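Local coordinates for aclacinomycin-N/aclacinomycin-A oxidase (Streptomyces galilaeus, PDB 2IPI), which oxidises the terminal sugar of aclacinomycins with a bicovalently bound FAD and molecular oxygen, converting aclacinomycin N to A and then A to Y, at residues W255-S258 against A259-E262; T379-R382 against H383-D387; A436-A439 against W440-I444. All blocks are in the same frame, centred on the assembly; numbering follows the deposited sequence.

Interaction 1: residues W255-S258 against A259-E262; sequences WDWS and ALTE
Leu260 folds back over the chain that precedes it and closes the type I beta turn from Trp257 to Leu260, where strand 248-256 gives way to the approach to helix 262-278. Its CG stands anti to its own carbonyl carbon (chi1 -80°), and with the chain extended beyond it (chi2 173°) the branched end lies over the carbonyls of Trp255 and Asp256, Leu260 CG 3.1 Å from Asp256 O. CD1 is 4.1 Å from Trp255 CB and also lies over one face of the Trp257 indole, while Leu260 CB sits 4.4 Å from Trp257 CE3. The same methyl therefore bridges two tryptophans that leave the chain on different courses. Trp255 carries its indole away from the turn to Phe293 and the side chains of strand 302-310; Trp257 has its ring on helix 374-385, where it meets Tyr381, and gives a weak NE1 bond to Asn296 O. Leu260 N donates to Trp257 O at 3.1 Å to close the turn, the donor well above the carbonyl plane; a weak bond of 3.4 Å from Ala259 N to Asp256 O ties the turn to the strand end. Ser258 and Ala259, at the corners, are exposed. The chemistry is thus divided: backbone polar groups pair in and beside the turn, while Leu260 covers the inner side with the Trp257 indole and the CB of Trp255, so an apolar cluster accompanies the reversal.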
ATOM      1  N   TRP A 255     -24.804  -2.658   8.203  1.00 20.66           N
ATOM      2  CA  TRP A 255     -26.099  -2.892   7.581  1.00 18.16           C
ATOM      3  C   TRP A 255     -26.266  -4.375   7.253  1.00 21.59           C
ATOM      4  O   TRP A 255     -25.458  -4.914   6.483  1.00 23.58           O
ATOM      5  CB  TRP A 255     -26.254  -2.073   6.317  1.00 15.77           C
ATOM      6  CG  TRP A 255     -26.361  -0.589   6.399  1.00 14.32           C
ATOM      7  CD1 TRP A 255     -27.494   0.154   6.533  1.00 15.56           C
ATOM      8  CD2 TRP A 255     -25.282   0.358   6.342  1.00 14.87           C
ATOM      9  NE1 TRP A 255     -27.201   1.498   6.570  1.00 15.88           N
ATOM     10  CE2 TRP A 255     -25.837   1.646   6.454  1.00 13.51           C
ATOM     11  CE3 TRP A 255     -23.894   0.240   6.211  1.00 14.91           C
ATOM     12  CZ2 TRP A 255     -25.072   2.802   6.441  1.00 14.37           C
ATOM     13  CZ3 TRP A 255     -23.140   1.400   6.199  1.00 13.61           C
ATOM     14  CH2 TRP A 255     -23.709   2.671   6.311  1.00 13.30           C
ATOM     15  N   ASP A 256     -27.273  -5.033   7.827  1.00 21.18           N
ATOM     16  CA  ASP A 256     -27.403  -6.484   7.663  1.00 20.77           C
ATOM     17  C   ASP A 256     -27.795  -6.842   6.231  1.00 15.80           C
ATOM     18  O   ASP A 256     -28.515  -6.082   5.592  1.00 16.30           O
ATOM     19  CB  ASP A 256     -28.405  -7.094   8.651  1.00 26.53           C
ATOM     20  CG  ASP A 256     -27.991  -7.023  10.108  1.00 29.82           C
ATOM     21  OD1 ASP A 256     -27.955  -5.880  10.621  1.00 33.63           O
ATOM     22  OD2 ASP A 256     -27.708  -8.046  10.765  1.00 32.73           O
ATOM     23  N   TRP A 257     -27.322  -7.961   5.692  1.00 18.19           N
ATOM     24  CA  TRP A 257     -27.592  -8.306   4.300  1.00 20.78           C
ATOM     25  C   TRP A 257     -29.065  -8.637   4.090  1.00 21.51           C
ATOM     26  O   TRP A 257     -29.618  -8.415   3.017  1.00 13.76           O
ATOM     27  CB  TRP A 257     -26.716  -9.489   3.814  1.00 21.05           C
ATOM     28  CG  TRP A 257     -25.539  -8.969   3.028  1.00 18.33           C
ATOM     29  CD1 TRP A 257     -24.262  -8.803   3.472  1.00 18.55           C
ATOM     30  CD2 TRP A 257     -25.545  -8.543   1.660  1.00 19.00           C
ATOM     31  NE1 TRP A 257     -23.469  -8.304   2.472  1.00 18.11           N
ATOM     32  CE2 TRP A 257     -24.233  -8.134   1.342  1.00 17.77           C
ATOM     33  CE3 TRP A 257     -26.524  -8.467   0.663  1.00 17.59           C
ATOM     34  CZ2 TRP A 257     -23.875  -7.650   0.085  1.00 18.64           C
ATOM     35  CZ3 TRP A 257     -26.167  -7.992  -0.582  1.00 17.70           C
ATOM     36  CH2 TRP A 257     -24.855  -7.593  -0.875  1.00 18.02           C
ATOM     37  N   SER A 258     -29.711  -9.194   5.111  1.00 22.18           N
ATOM     38  CA  SER A 258     -31.092  -9.637   4.900  1.00 22.58           C
ATOM     39  C   SER A 258     -32.013  -8.455   4.685  1.00 22.31           C
ATOM     40  O   SER A 258     -33.037  -8.549   4.002  1.00 26.98           O
ATOM     41  CB  SER A 258     -31.555 -10.494   6.080  1.00 25.82           C
ATOM     42  OG  SER A 258     -31.631  -9.726   7.266  1.00 28.94           O
ATOM     43  N   ALA A 259     -31.675  -7.293   5.267  1.00 21.73           N
ATOM     44  CA  ALA A 259     -32.563  -6.143   5.105  1.00 20.31           C
ATOM     45  C   ALA A 259     -32.102  -5.258   3.953  1.00 20.94           C
ATOM     46  O   ALA A 259     -32.639  -4.194   3.669  1.00 18.73           O
ATOM     47  CB  ALA A 259     -32.642  -5.342   6.388  1.00 25.27           C
ATOM     48  N   LEU A 260     -31.055  -5.731   3.279  1.00 23.39           N
ATOM     49  CA  LEU A 260     -30.515  -4.975   2.159  1.00 22.93           C
ATOM     50  C   LEU A 260     -31.171  -5.406   0.851  1.00 27.03           C
ATOM     51  O   LEU A 260     -31.313  -6.596   0.582  1.00 36.47           O
ATOM     52  CB  LEU A 260     -28.994  -5.133   2.073  1.00 20.29           C
ATOM     53  CG  LEU A 260     -28.237  -4.236   3.066  1.00 16.57           C
ATOM     54  CD1 LEU A 260     -26.752  -4.559   3.049  1.00 20.96           C
ATOM     55  CD2 LEU A 260     -28.502  -2.772   2.746  1.00 16.31           C
ATOM     56  N   THR A 261     -31.551  -4.400   0.085  1.00 26.38           N
ATOM     57  CA  THR A 261     -32.157  -4.561  -1.228  1.00 27.89           C
ATOM     58  C   THR A 261     -31.195  -4.032  -2.282  1.00 27.11           C
ATOM     59  O   THR A 261     -30.309  -3.239  -1.935  1.00 20.88           O
ATOM     60  CB  THR A 261     -33.506  -3.823  -1.354  1.00 28.86           C
ATOM     61  OG1 THR A 261     -34.087  -3.581  -0.064  1.00 25.86           O
ATOM     62  CG2 THR A 261     -34.485  -4.696  -2.129  1.00 32.87           C
ATOM     63  N   GLU A 262     -31.357  -4.451  -3.533  1.00 27.66           N
ATOM     64  CA  GLU A 262     -30.487  -3.896  -4.570  1.00 27.33           C
ATOM     65  C   GLU A 262     -30.628  -2.379  -4.575  1.00 24.72           C
ATOM     66  O   GLU A 262     -29.640  -1.636  -4.641  1.00 17.50           O
ATOM     67  CB  GLU A 262     -30.804  -4.494  -5.940  1.00 30.10           C
ATOM     68  CG  GLU A 262     -29.625  -4.302  -6.889  1.00 33.47           C
ATOM     69  CD  GLU A 262     -30.036  -4.139  -8.329  1.00 35.11           C
ATOM     70  OE1 GLU A 262     -29.478  -3.247  -9.003  1.00 42.33           O
ATOM     71  OE2 GLU A 262     -30.909  -4.916  -8.771  1.00 40.78           O
TER

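Interaction 2: residues T379-R382 against H383-D387; sequences TLYR and HLSAD
Ser385 CB rests over one face of the Tyr381 ring, 4.1 Å from the ring centroid and 22° off the normal, a CH-pi contact between residues four apart on helix 374-385. The approach is offset toward the rim, with Tyr381 CE2 the nearest ring atom at 3.8 Å. The phenol reaches this place because its CG is anti to the backbone N (chi1 -176°), which brings the ring alongside Ser385, although the CB bond of Tyr381 leads away from it. On the neighbouring face of the helix, Leu380 CG and Leu384 CD1 make a looser apolar pair at 4.4 Å. Beneath these side chains run the helical bonds: Ser385 N to Tyr381 O at 2.7 Å, Leu384 N to Leu380 O at 2.8 Å and His383 N to Thr379 O at 3.1 Å. Ala386 N still reaches Arg382 O, at 3.2 Å, although Ala386 itself has left helical geometry. Further out, the polar end of Ser385 is held by Arg298 through a bond between OG and NH1, and the Tyr381 hydroxyl has a weak bond with Leu260 O. Phe265 meets the Tyr381 ring edge-to-face, and both leucines also touch Phe265. This is the i to i+4 pairing of an amphipathic alpha-helix near its C-terminal end, packed between helices 262-278 and 434-448, with the Leu384 side chain about 11 Å from the bound anthracycline.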
ATOM      1  N   THR A 379     -23.314  -4.191 -10.735  1.00 20.88           N
ATOM      2  CA  THR A 379     -22.342  -5.269 -10.887  1.00 16.74           C
ATOM      3  C   THR A 379     -21.881  -5.714  -9.502  1.00 17.17           C
ATOM      4  O   THR A 379     -21.821  -6.900  -9.178  1.00 18.31           O
ATOM      5  CB  THR A 379     -21.122  -4.829 -11.717  1.00 18.25           C
ATOM      6  OG1 THR A 379     -21.502  -4.637 -13.090  1.00 17.89           O
ATOM      7  CG2 THR A 379     -20.038  -5.892 -11.717  1.00 12.12           C
ATOM      8  N   LEU A 380     -21.577  -4.704  -8.693  1.00 20.58           N
ATOM      9  CA  LEU A 380     -21.183  -4.843  -7.306  1.00 18.89           C
ATOM     10  C   LEU A 380     -22.235  -5.628  -6.531  1.00 16.08           C
ATOM     11  O   LEU A 380     -21.952  -6.691  -5.975  1.00 18.51           O
ATOM     12  CB  LEU A 380     -20.988  -3.462  -6.671  1.00 22.25           C
ATOM     13  CG  LEU A 380     -19.595  -3.107  -6.150  1.00 27.70           C
ATOM     14  CD1 LEU A 380     -18.538  -4.061  -6.670  1.00 32.58           C
ATOM     15  CD2 LEU A 380     -19.232  -1.678  -6.520  1.00 27.07           C
ATOM     16  N   TYR A 381     -23.463  -5.120  -6.491  1.00 15.18           N
ATOM     17  CA  TYR A 381     -24.500  -5.802  -5.720  1.00 17.45           C
ATOM     18  C   TYR A 381     -24.685  -7.247  -6.167  1.00 17.57           C
ATOM     19  O   TYR A 381     -24.707  -8.153  -5.326  1.00 20.79           O
ATOM     20  CB  TYR A 381     -25.834  -5.046  -5.795  1.00 17.77           C
ATOM     21  CG  TYR A 381     -26.911  -5.667  -4.927  1.00 18.57           C
ATOM     22  CD1 TYR A 381     -27.012  -5.291  -3.591  1.00 18.97           C
ATOM     23  CD2 TYR A 381     -27.813  -6.604  -5.400  1.00 17.50           C
ATOM     24  CE1 TYR A 381     -27.979  -5.841  -2.775  1.00 22.24           C
ATOM     25  CE2 TYR A 381     -28.789  -7.156  -4.590  1.00 20.35           C
ATOM     26  CZ  TYR A 381     -28.867  -6.766  -3.272  1.00 20.71           C
ATOM     27  OH  TYR A 381     -29.824  -7.296  -2.438  1.00 26.52           O
ATOM     28  N   ARG A 382     -24.848  -7.517  -7.460  1.00 18.92           N
ATOM     29  CA  ARG A 382     -25.141  -8.896  -7.870  1.00 14.75           C
ATOM     30  C   ARG A 382     -24.039  -9.863  -7.470  1.00 15.67           C
ATOM     31  O   ARG A 382     -24.263 -10.984  -6.997  1.00 12.61           O
ATOM     32  CB  ARG A 382     -25.353  -8.980  -9.377  1.00 16.09           C
ATOM     33  CG  ARG A 382     -26.134 -10.203  -9.848  1.00 21.08           C
ATOM     34  CD  ARG A 382     -26.098 -10.240 -11.379  1.00 26.72           C
ATOM     35  NE  ARG A 382     -26.077  -8.885 -11.949  1.00 27.66           N
ATOM     36  CZ  ARG A 382     -25.140  -8.413 -12.753  1.00 27.11           C
ATOM     37  NH1 ARG A 382     -24.121  -9.180 -13.094  1.00 31.00           N
ATOM     38  NH2 ARG A 382     -25.156  -7.185 -13.242  1.00 29.23           N
ATOM     39  N   HIS A 383     -22.792  -9.448  -7.693  1.00 16.29           N
ATOM     40  CA  HIS A 383     -21.687 -10.353  -7.354  1.00 16.55           C
ATOM     41  C   HIS A 383     -21.487 -10.454  -5.858  1.00 18.11           C
ATOM     42  O   HIS A 383     -20.976 -11.451  -5.331  1.00 16.22           O
ATOM     43  CB  HIS A 383     -20.407  -9.867  -8.020  1.00 20.34           C
ATOM     44  CG  HIS A 383     -20.141 -10.583  -9.314  1.00 20.32           C
ATOM     45  ND1 HIS A 383     -20.548 -10.096 -10.535  1.00 21.02           N
ATOM     46  CD2 HIS A 383     -19.521 -11.754  -9.558  1.00 21.27           C
ATOM     47  CE1 HIS A 383     -20.180 -10.940 -11.477  1.00 20.26           C
ATOM     48  NE2 HIS A 383     -19.550 -11.957 -10.920  1.00 22.12           N
ATOM     49  N   LEU A 384     -21.894  -9.402  -5.132  1.00 15.81           N
ATOM     50  CA  LEU A 384     -21.676  -9.546  -3.683  1.00 16.19           C
ATOM     51  C   LEU A 384     -22.850 -10.325  -3.104  1.00 17.06           C
ATOM     52  O   LEU A 384     -22.660 -11.163  -2.234  1.00 17.90           O
ATOM     53  CB  LEU A 384     -21.450  -8.186  -3.032  1.00 14.94           C
ATOM     54  CG  LEU A 384     -20.060  -7.561  -3.242  1.00 15.94           C
ATOM     55  CD1 LEU A 384     -20.036  -6.082  -2.877  1.00 11.38           C
ATOM     56  CD2 LEU A 384     -19.004  -8.323  -2.458  1.00 10.12           C
ATOM     57  N   SER A 385     -24.059 -10.076  -3.587  1.00 18.11           N
ATOM     58  CA  SER A 385     -25.239 -10.721  -3.024  1.00 17.05           C
ATOM     59  C   SER A 385     -25.286 -12.226  -3.266  1.00 19.72           C
ATOM     60  O   SER A 385     -25.877 -12.971  -2.473  1.00 18.84           O
ATOM     61  CB  SER A 385     -26.508 -10.069  -3.582  1.00 19.08           C
ATOM     62  OG  SER A 385     -27.605 -10.463  -2.762  1.00 18.28           O
ATOM     63  N   ALA A 386     -24.672 -12.685  -4.348  1.00 20.22           N
ATOM     64  CA  ALA A 386     -24.708 -14.078  -4.762  1.00 21.64           C
ATOM     65  C   ALA A 386     -24.158 -15.035  -3.717  1.00 21.16           C
ATOM     66  O   ALA A 386     -23.238 -14.760  -2.957  1.00 18.69           O
ATOM     67  CB  ALA A 386     -23.954 -14.275  -6.079  1.00 23.45           C
ATOM     68  N   ASP A 387     -24.764 -16.228  -3.716  1.00 21.30           N
ATOM     69  CA  ASP A 387     -24.256 -17.372  -2.984  1.00 22.15           C
ATOM     70  C   ASP A 387     -23.106 -17.990  -3.776  1.00 26.00           C
ATOM     71  O   ASP A 387     -23.118 -19.143  -4.212  1.00 26.04           O
ATOM     72  CB  ASP A 387     -25.360 -18.390  -2.725  1.00 24.30           C
ATOM     73  CG  ASP A 387     -24.924 -19.615  -1.957  1.00 24.21           C
ATOM     74  OD1 ASP A 387     -24.197 -19.468  -0.950  1.00 23.08           O
ATOM     75  OD2 ASP A 387     -25.298 -20.735  -2.378  1.00 23.93           O
TER

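Interaction 3: residues A436-A439 against W440-I444; sequences ANLA and WIREI
Leu438 and Arg442 pair side by side one turn apart on helix 434-448, which lies against strand 420-428 of the seven-stranded antiparallel sheet. The two side chains point the same way, so the guanidinium passes alongside the leucine: Arg442 NH1 is 3.5 Å from Leu438 CB, and Leu438 CD2 lies over one face of the group, 4.0 Å from Arg442 CZ and offset toward the rim. Arg442 arrives there with its CG anti to the carbonyl carbon (chi1 -72°) and its chain extended from CG to NE. Beyond the pair, NH2 forms a salt bridge with Asp473. On another side of the helix, the Trp440 indole has Asn437 O in plane at its edge, with Trp440 CD1 3.8 Å away, while that carbonyl accepts a bond of 3.2 Å from Ile441 N. Trp440 N to Ala436 O, at 3.2 Å, and Glu443 N to Ala439 O, at 3.0 Å, continue the helical pattern. Asn437 ND2 is bonded to His433 O. The arginine thus meets two kinds of partner: its flat face lies on an aliphatic side chain, while an N-H at its rim serves the carboxylate, which would probably leave its charge well compensated.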
ATOM      1  N   ALA A 436     -11.705 -21.824  -7.977  1.00 18.79           N
ATOM      2  CA  ALA A 436     -12.999 -21.175  -7.763  1.00 17.46           C
ATOM      3  C   ALA A 436     -12.784 -19.755  -7.263  1.00 16.39           C
ATOM      4  O   ALA A 436     -13.405 -18.804  -7.727  1.00 12.94           O
ATOM      5  CB  ALA A 436     -13.842 -21.980  -6.785  1.00 21.03           C
ATOM      6  N   ASN A 437     -11.867 -19.613  -6.298  1.00 18.95           N
ATOM      7  CA  ASN A 437     -11.586 -18.267  -5.784  1.00 19.75           C
ATOM      8  C   ASN A 437     -11.060 -17.354  -6.877  1.00 19.47           C
ATOM      9  O   ASN A 437     -11.605 -16.264  -7.092  1.00 21.27           O
ATOM     10  CB  ASN A 437     -10.611 -18.353  -4.605  1.00 15.54           C
ATOM     11  CG  ASN A 437     -11.295 -18.741  -3.308  1.00 12.83           C
ATOM     12  OD1 ASN A 437     -11.919 -17.880  -2.677  1.00 17.86           O
ATOM     13  ND2 ASN A 437     -11.152 -20.005  -2.912  1.00 11.34           N
ATOM     14  N   LEU A 438     -10.022 -17.771  -7.589  1.00 19.21           N
ATOM     15  CA  LEU A 438      -9.464 -16.965  -8.671  1.00 17.36           C
ATOM     16  C   LEU A 438     -10.542 -16.534  -9.661  1.00 15.25           C
ATOM     17  O   LEU A 438     -10.589 -15.385 -10.101  1.00 16.59           O
ATOM     18  CB  LEU A 438      -8.360 -17.731  -9.404  1.00 15.86           C
ATOM     19  CG  LEU A 438      -7.040 -17.907  -8.646  1.00 16.01           C
ATOM     20  CD1 LEU A 438      -6.285 -19.123  -9.159  1.00 19.90           C
ATOM     21  CD2 LEU A 438      -6.199 -16.644  -8.778  1.00 13.19           C
ATOM     22  N   ALA A 439     -11.429 -17.464 -10.011  1.00 15.57           N
ATOM     23  CA  ALA A 439     -12.489 -17.116 -10.959  1.00 19.79           C
ATOM     24  C   ALA A 439     -13.329 -15.947 -10.461  1.00 20.69           C
ATOM     25  O   ALA A 439     -13.616 -14.982 -11.172  1.00 24.22           O
ATOM     26  CB  ALA A 439     -13.374 -18.332 -11.215  1.00 24.99           C
ATOM     27  N   TRP A 440     -13.736 -16.025  -9.206  1.00 22.67           N
ATOM     28  CA  TRP A 440     -14.537 -15.010  -8.551  1.00 23.07           C
ATOM     29  C   TRP A 440     -13.933 -13.619  -8.651  1.00 20.52           C
ATOM     30  O   TRP A 440     -14.570 -12.681  -9.124  1.00 15.16           O
ATOM     31  CB  TRP A 440     -14.713 -15.416  -7.074  1.00 29.69           C
ATOM     32  CG  TRP A 440     -14.822 -14.242  -6.149  1.00 36.91           C
ATOM     33  CD1 TRP A 440     -13.851 -13.684  -5.365  1.00 38.82           C
ATOM     34  CD2 TRP A 440     -16.011 -13.478  -5.924  1.00 39.74           C
ATOM     35  NE1 TRP A 440     -14.370 -12.624  -4.672  1.00 39.30           N
ATOM     36  CE2 TRP A 440     -15.689 -12.474  -4.992  1.00 40.73           C
ATOM     37  CE3 TRP A 440     -17.312 -13.555  -6.428  1.00 41.05           C
ATOM     38  CZ2 TRP A 440     -16.624 -11.543  -4.546  1.00 42.63           C
ATOM     39  CZ3 TRP A 440     -18.233 -12.628  -5.983  1.00 42.62           C
ATOM     40  CH2 TRP A 440     -17.890 -11.637  -5.055  1.00 42.67           C
ATOM     41  N   ILE A 441     -12.688 -13.461  -8.176  1.00 17.13           N
ATOM     42  CA  ILE A 441     -12.126 -12.114  -8.115  1.00 17.42           C
ATOM     43  C   ILE A 441     -11.924 -11.516  -9.502  1.00 15.04           C
ATOM     44  O   ILE A 441     -12.042 -10.310  -9.717  1.00 13.68           O
ATOM     45  CB  ILE A 441     -10.771 -12.053  -7.373  1.00 19.58           C
ATOM     46  CG1 ILE A 441      -9.877 -13.276  -7.532  1.00 20.94           C
ATOM     47  CG2 ILE A 441     -11.005 -11.767  -5.898  1.00 26.31           C
ATOM     48  CD1 ILE A 441      -9.135 -13.345  -8.850  1.00 31.00           C
ATOM     49  N   ARG A 442     -11.603 -12.390 -10.467  1.00 10.74           N
ATOM     50  CA  ARG A 442     -11.347 -11.818 -11.789  1.00 18.16           C
ATOM     51  C   ARG A 442     -12.644 -11.346 -12.429  1.00 20.42           C
ATOM     52  O   ARG A 442     -12.674 -10.289 -13.054  1.00 17.60           O
ATOM     53  CB  ARG A 442     -10.647 -12.842 -12.679  1.00 16.15           C
ATOM     54  CG  ARG A 442      -9.200 -13.085 -12.302  1.00 16.49           C
ATOM     55  CD  ARG A 442      -8.819 -14.524 -12.654  1.00 19.21           C
ATOM     56  NE  ARG A 442      -7.366 -14.652 -12.683  1.00 20.69           N
ATOM     57  CZ  ARG A 442      -6.646 -15.749 -12.683  1.00 20.44           C
ATOM     58  NH1 ARG A 442      -7.226 -16.934 -12.652  1.00 21.87           N
ATOM     59  NH2 ARG A 442      -5.320 -15.653 -12.715  1.00 14.40           N
ATOM     60  N   GLU A 443     -13.690 -12.141 -12.272  1.00 21.53           N
ATOM     61  CA  GLU A 443     -15.012 -11.811 -12.784  1.00 21.96           C
ATOM     62  C   GLU A 443     -15.564 -10.494 -12.268  1.00 17.52           C
ATOM     63  O   GLU A 443     -16.056  -9.699 -13.069  1.00 21.43           O
ATOM     64  CB  GLU A 443     -15.986 -12.938 -12.414  1.00 25.15           C
ATOM     65  CG  GLU A 443     -16.024 -14.091 -13.405  1.00 28.85           C
ATOM     66  CD  GLU A 443     -16.274 -15.421 -12.717  1.00 31.36           C
ATOM     67  OE1 GLU A 443     -16.026 -16.485 -13.339  1.00 23.71           O
ATOM     68  OE2 GLU A 443     -16.712 -15.409 -11.545  1.00 39.06           O
ATOM     69  N   ILE A 444     -15.530 -10.195 -10.961  1.00 17.75           N
ATOM     70  CA  ILE A 444     -16.066  -8.916 -10.514  1.00 13.68           C
ATOM     71  C   ILE A 444     -15.325  -7.714 -11.104  1.00 12.76           C
ATOM     72  O   ILE A 444     -15.921  -6.698 -11.476  1.00 18.14           O
ATOM     73  CB  ILE A 444     -16.009  -8.706  -8.979  1.00 17.56           C
ATOM     74  CG1 ILE A 444     -15.565  -9.915  -8.185  1.00 18.20           C
ATOM     75  CG2 ILE A 444     -17.344  -8.137  -8.499  1.00 20.12           C
ATOM     76  CD1 ILE A 444     -15.170  -9.615  -6.752  1.00 21.91           C
TER

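The three contacts form a series that nears both the centre of the chain and the bound anthracycline. Interactions 1 and 2, with centres 12 Å apart, touch through Tyr381: its CE1 is 3.6 Å from Trp257 CZ3, and its CD2 is 3.3 Å from Glu262 CG. Interactions 2 and 3 are likewise 12 Å apart between centres and meet where His383 CB packs 3.6 Å from Ile444 CG2. Interactions 1 and 3 stay about 9 Å apart at their nearest atoms; helix 374-385, touching both, lies between them. Distance to the bound anthracycline falls along the series: about 13 Å from the side chain of Trp257, 11 Å from Leu384 and 5 Å from Asn437, itself about 6 Å from the side chain of ligand-binding Thr427.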